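Local coordinates for putative PLP-dependent aminotransferase (Bacillus cereus ATCC 10987, PDB 3JU7), which probably works as a pyridoxal-phosphate-dependent aminotransferase of the DegT/DnrJ/EryC1 family, at residues S47-N52 and A245-W250; P164-G167 and M173-G176. All coordinates share one frame; numbering follows the deposited sequence.

Contact 1: residues S47-N52 and A245-W250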
loop_
_atom_site.group_PDB
_atom_site.type_symbol
_atom_site.label_atom_id
_atom_site.label_comp_id
_atom_site.label_asym_id
_atom_site.label_seq_id
_atom_site.Cartn_x
_atom_site.Cartn_y
_atom_site.Cartn_z
ATOM N N SER A 47 -1.144 -18.246 -17.106
ATOM C CA SER A 47 -0.858 -18.973 -18.330
ATOM C C SER A 47 0.607 -18.966 -18.686
ATOM O O SER A 47 1.163 -19.970 -19.117
ATOM C CB SER A 47 -1.604 -18.353 -19.495
ATOM O OG SER A 47 -2.961 -18.654 -19.356
ATOM N N GLY A 48 1.217 -17.809 -18.542
ATOM C CA GLY A 48 2.580 -17.611 -18.998
ATOM C C GLY A 48 3.587 -18.234 -18.070
ATOM O O GLY A 48 4.526 -18.864 -18.533
ATOM N N PHE A 49 3.396 -18.077 -16.759
ATOM C CA PHE A 49 4.382 -18.574 -15.823
ATOM C C PHE A 49 3.985 -19.820 -15.036
ATOM O O PHE A 49 4.838 -20.690 -14.815
ATOM C CB PHE A 49 4.792 -17.459 -14.850
ATOM C CG PHE A 49 5.614 -16.358 -15.485
ATOM C CD1 PHE A 49 6.529 -16.618 -16.480
ATOM C CD2 PHE A 49 5.501 -15.061 -15.049
ATOM C CE1 PHE A 49 7.282 -15.588 -17.053
ATOM C CE2 PHE A 49 6.268 -14.039 -15.617
ATOM C CZ PHE A 49 7.145 -14.305 -16.613
ATOM N N PHE A 50 2.734 -19.921 -14.591
ATOM C CA PHE A 50 2.400 -20.945 -13.604
ATOM C C PHE A 50 1.624 -22.145 -14.112
ATOM O O PHE A 50 1.025 -22.876 -13.320
ATOM C CB PHE A 50 1.681 -20.320 -12.431
ATOM C CG PHE A 50 2.531 -19.367 -11.637
ATOM C CD1 PHE A 50 3.513 -19.846 -10.808
ATOM C CD2 PHE A 50 2.333 -17.994 -11.715
ATOM C CE1 PHE A 50 4.300 -18.970 -10.057
ATOM C CE2 PHE A 50 3.126 -17.116 -10.959
ATOM C CZ PHE A 50 4.096 -17.610 -10.142
ATOM N N GLN A 51 1.660 -22.338 -15.425
ATOM C CA GLN A 51 1.057 -23.478 -16.091
ATOM C C GLN A 51 -0.391 -23.626 -15.681
ATOM O O GLN A 51 -0.890 -24.741 -15.601
ATOM C CB GLN A 51 1.853 -24.764 -15.793
ATOM C CG GLN A 51 3.290 -24.760 -16.341
ATOM C CD GLN A 51 4.135 -25.930 -15.809
ATOM O OE1 GLN A 51 3.662 -27.060 -15.717
ATOM N NE2 GLN A 51 5.388 -25.655 -15.456
ATOM N N ASN A 52 -1.065 -22.499 -15.417
ATOM C CA ASN A 52 -2.460 -22.520 -15.019
ATOM C C ASN A 52 -2.759 -23.469 -13.873
ATOM O O ASN A 52 -3.818 -24.123 -13.851
ATOM C CB ASN A 52 -3.355 -22.893 -16.235
ATOM C CG ASN A 52 -3.561 -21.730 -17.181
ATOM O OD1 ASN A 52 -3.846 -20.600 -16.757
ATOM N ND2 ASN A 52 -3.387 -21.982 -18.447
ATOM N N ALA A 245 2.478 -4.861 -20.235
ATOM C CA ALA A 245 3.446 -4.470 -21.254
ATOM C C ALA A 245 4.799 -5.017 -20.888
ATOM O O ALA A 245 5.604 -5.285 -21.768
ATOM C CB ALA A 245 3.514 -2.911 -21.425
ATOM N N THR A 246 5.065 -5.122 -19.590
ATOM C CA THR A 246 6.313 -5.663 -19.129
ATOM C C THR A 246 6.383 -7.169 -19.398
ATOM O O THR A 246 7.472 -7.682 -19.631
ATOM C CB THR A 246 6.530 -5.383 -17.654
ATOM O OG1 THR A 246 6.491 -3.972 -17.446
ATOM C CG2 THR A 246 7.893 -5.942 -17.169
HETATM N N MSE A 247 5.235 -7.863 -19.378
HETATM C CA MSE A 247 5.185 -9.260 -19.762
HETATM C C MSE A 247 5.566 -9.415 -21.224
HETATM O O MSE A 247 6.219 -10.382 -21.575
HETATM C CB MSE A 247 3.791 -9.914 -19.562
HETATM C CG MSE A 247 3.397 -10.218 -18.129
HETATM SE SE MSE A 247 4.446 -11.650 -17.367
HETATM C CE MSE A 247 3.774 -13.007 -18.568
ATOM N N LYS A 248 5.143 -8.505 -22.089
ATOM C CA LYS A 248 5.452 -8.696 -23.499
ATOM C C LYS A 248 6.948 -8.443 -23.797
ATOM O O LYS A 248 7.525 -9.060 -24.695
ATOM C CB LYS A 248 4.460 -7.932 -24.404
ATOM C CG LYS A 248 4.753 -6.469 -24.745
ATOM C CD LYS A 248 3.639 -5.819 -25.661
ATOM C CE LYS A 248 3.532 -4.251 -25.451
ATOM N NZ LYS A 248 2.524 -3.503 -26.282
ATOM N N LYS A 249 7.598 -7.581 -23.014
ATOM C CA LYS A 249 9.025 -7.280 -23.227
ATOM C C LYS A 249 9.922 -8.047 -22.265
ATOM O O LYS A 249 11.138 -7.773 -22.175
ATOM C CB LYS A 249 9.297 -5.778 -23.049
ATOM C CG LYS A 249 8.335 -4.874 -23.794
ATOM C CD LYS A 249 8.414 -5.031 -25.292
ATOM C CE LYS A 249 9.622 -4.342 -25.873
ATOM N NZ LYS A 249 9.411 -4.095 -27.336
ATOM N N TRP A 250 9.337 -8.993 -21.531
ATOM C CA TRP A 250 10.080 -9.656 -20.491
ATOM C C TRP A 250 11.229 -10.506 -21.024
ATOM O O TRP A 250 12.244 -10.627 -20.350
ATOM C CB TRP A 250 9.165 -10.517 -19.644
ATOM C CG TRP A 250 9.933 -11.334 -18.677
ATOM C CD1 TRP A 250 10.024 -12.678 -18.642
ATOM C CD2 TRP A 250 10.759 -10.847 -17.626
ATOM N NE1 TRP A 250 10.824 -13.076 -17.603
ATOM C CE2 TRP A 250 11.291 -11.966 -16.962
ATOM C CE3 TRP A 250 11.079 -9.569 -17.165
ATOM C CZ2 TRP A 250 12.160 -11.857 -15.879
ATOM C CZ3 TRP A 250 11.939 -9.455 -16.065
ATOM C CH2 TRP A 250 12.461 -10.594 -15.439
#
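Met-247, a selenomethionine, lays its SE and CE against the Phe-49 ring, and Trp-250 meets the same ring at its rim. The tight part is the selenium-aromatic contact: SE of Met-247 stands 3.5 Å from CE2 of Phe-49. Its line to the ring centroid, 4.4 Å long, lies 49° off the normal, which makes the approach oblique. CE of Met-247 sits over one face, 4.0 Å above the plane and displaced toward the rim. The chain, bent at both chi2 and chi3, brings its methyl over this face. Trp-250 packs less closely, with CD1 3.9 Å from CZ of Phe-49 and in the plane of the phenyl ring. The two planes stand at 82°, and the phenyl edge points toward the five-membered ring of Trp-250, off centre. Phe-49 and Trp-250 are buried, whereas the solvent side falls to Met-247, partly exposed and also touching Phe-41 and Thr-44 of helix 36-48, and to exposed Gly-48. The combination is a Met-aromatic contact beside an offset edge-to-face pair, joining the turn after helix 36-48 to the end of helix 237-248 and the start of helix 250-270 in this DegT/DnrJ/EryC1-family protein.

Contact 2: residues P164-G167 and M173-G176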
loop_
_atom_site.group_PDB
_atom_site.type_symbol
_atom_site.label_atom_id
_atom_site.label_comp_id
_atom_site.label_asym_id
_atom_site.label_seq_id
_atom_site.Cartn_x
_atom_site.Cartn_y
_atom_site.Cartn_z
ATOM N N PRO A 164 12.664 -10.267 -5.196
ATOM C CA PRO A 164 13.349 -9.962 -6.453
ATOM C C PRO A 164 13.379 -11.058 -7.527
ATOM O O PRO A 164 14.125 -10.942 -8.497
ATOM C CB PRO A 164 14.771 -9.633 -5.992
ATOM C CG PRO A 164 14.947 -10.293 -4.698
ATOM C CD PRO A 164 13.614 -10.620 -4.116
ATOM N N GLY A 165 12.560 -12.086 -7.382
ATOM C CA GLY A 165 12.726 -13.301 -8.170
ATOM C C GLY A 165 11.647 -13.573 -9.178
ATOM O O GLY A 165 11.620 -14.654 -9.714
ATOM N N PHE A 166 10.762 -12.622 -9.463
ATOM C CA PHE A 166 9.757 -12.881 -10.486
ATOM C C PHE A 166 10.441 -13.036 -11.826
ATOM O O PHE A 166 11.304 -12.256 -12.184
ATOM C CB PHE A 166 8.735 -11.754 -10.542
ATOM C CG PHE A 166 7.523 -12.086 -11.310
ATOM C CD1 PHE A 166 6.611 -13.009 -10.817
ATOM C CD2 PHE A 166 7.273 -11.480 -12.543
ATOM C CE1 PHE A 166 5.477 -13.325 -11.535
ATOM C CE2 PHE A 166 6.154 -11.790 -13.264
ATOM C CZ PHE A 166 5.245 -12.720 -12.770
ATOM N N GLY A 167 9.983 -14.005 -12.601
ATOM C CA GLY A 167 10.563 -14.301 -13.879
ATOM C C GLY A 167 11.659 -15.334 -13.789
ATOM O O GLY A 167 12.219 -15.686 -14.796
HETATM N N MSE A 173 10.561 -24.350 -15.337
HETATM C CA MSE A 173 9.548 -24.159 -14.324
HETATM C C MSE A 173 9.789 -22.821 -13.663
HETATM O O MSE A 173 10.942 -22.460 -13.398
HETATM C CB MSE A 173 9.597 -25.299 -13.314
HETATM C CG MSE A 173 9.178 -24.936 -11.901
HETATM SE SE MSE A 173 9.020 -26.525 -10.833
HETATM C CE MSE A 173 9.616 -25.826 -9.155
ATOM N N HIS A 174 8.699 -22.093 -13.392
ATOM C CA HIS A 174 8.802 -20.818 -12.717
ATOM C C HIS A 174 9.009 -21.051 -11.219
ATOM O O HIS A 174 8.415 -21.949 -10.632
ATOM C CB HIS A 174 7.579 -19.950 -12.966
ATOM C CG HIS A 174 7.716 -18.562 -12.420
ATOM N ND1 HIS A 174 7.231 -18.201 -11.187
ATOM C CD2 HIS A 174 8.308 -17.458 -12.928
ATOM C CE1 HIS A 174 7.513 -16.932 -10.960
ATOM N NE2 HIS A 174 8.167 -16.459 -12.004
ATOM N N TYR A 175 9.846 -20.225 -10.611
ATOM C CA TYR A 175 10.103 -20.324 -9.196
ATOM C C TYR A 175 8.815 -20.232 -8.393
ATOM O O TYR A 175 8.072 -19.264 -8.565
ATOM C CB TYR A 175 11.027 -19.205 -8.728
ATOM C CG TYR A 175 11.358 -19.412 -7.288
ATOM C CD1 TYR A 175 12.308 -20.348 -6.928
ATOM C CD2 TYR A 175 10.671 -18.755 -6.284
ATOM C CE1 TYR A 175 12.605 -20.601 -5.631
ATOM C CE2 TYR A 175 10.970 -19.009 -4.938
ATOM C CZ TYR A 175 11.941 -19.947 -4.633
ATOM O OH TYR A 175 12.286 -20.253 -3.335
ATOM N N GLY A 176 8.593 -21.235 -7.532
ATOM C CA GLY A 176 7.457 -21.311 -6.613
ATOM C C GLY A 176 6.293 -22.202 -7.048
ATOM O O GLY A 176 5.321 -22.388 -6.302
#
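The amide N of Gly-167 donates to NE2 of His-174 across 3.1 Å. An N-H...NE2 angle of 152° shows a moderately bent bond, and the donor lies only 12° out of the imidazole plane, so the ring accepts at its edge. Because NE2 acts as acceptor, a neutral imidazole would probably carry its proton on ND1. The His-174 side chain spans the gap between the backbones, the CA atoms of Gly-167 and His-174 being 6.9 Å apart. With CG anti to the backbone N (chi1 -173°), the ring extends far enough to place NE2 at the amide. Phe-166 adds an aromatic contact to the same imidazole: its CD1 is 4.0 Å from both NE2 and CE1 of His-174. The ring centroids are 5.3 Å apart, and the His-174 edge is turned toward the phenyl face in an offset edge-to-face pair. All three residues are buried. Residues 164-167 follow strand 159-161, at the margin of the mixed sheet, and lead into strand 169-170, which pairs antiparallel with strand 173-174; the histidine bond thus ties the approach to this small hairpin to its returning strand, while Phe-49 and Phe-50, just after helix 36-48, meet the imidazole.

Contacts 1 and 2 have centres 11 Å apart and share one aromatic cluster. Along the chain, 47-52 comes first, then 164-167, 173-176 and finally 245-250, so the short-range contact 2 falls within the long span bridged by contact 1. Direct packing joins them: CE2 of Phe-49 is 3.3 Å from CE2 of Phe-166, with ring planes at about 80°, and CZ2 of Trp-250 lies 3.5 Å from CA of Gly-167. His-174 stacks with Phe-49. The turn after helix 36-48 and the start of helix 250-270 therefore pack on the hairpin 169-174 and the loop leading into it, connecting sequence-distant parts of the one family region.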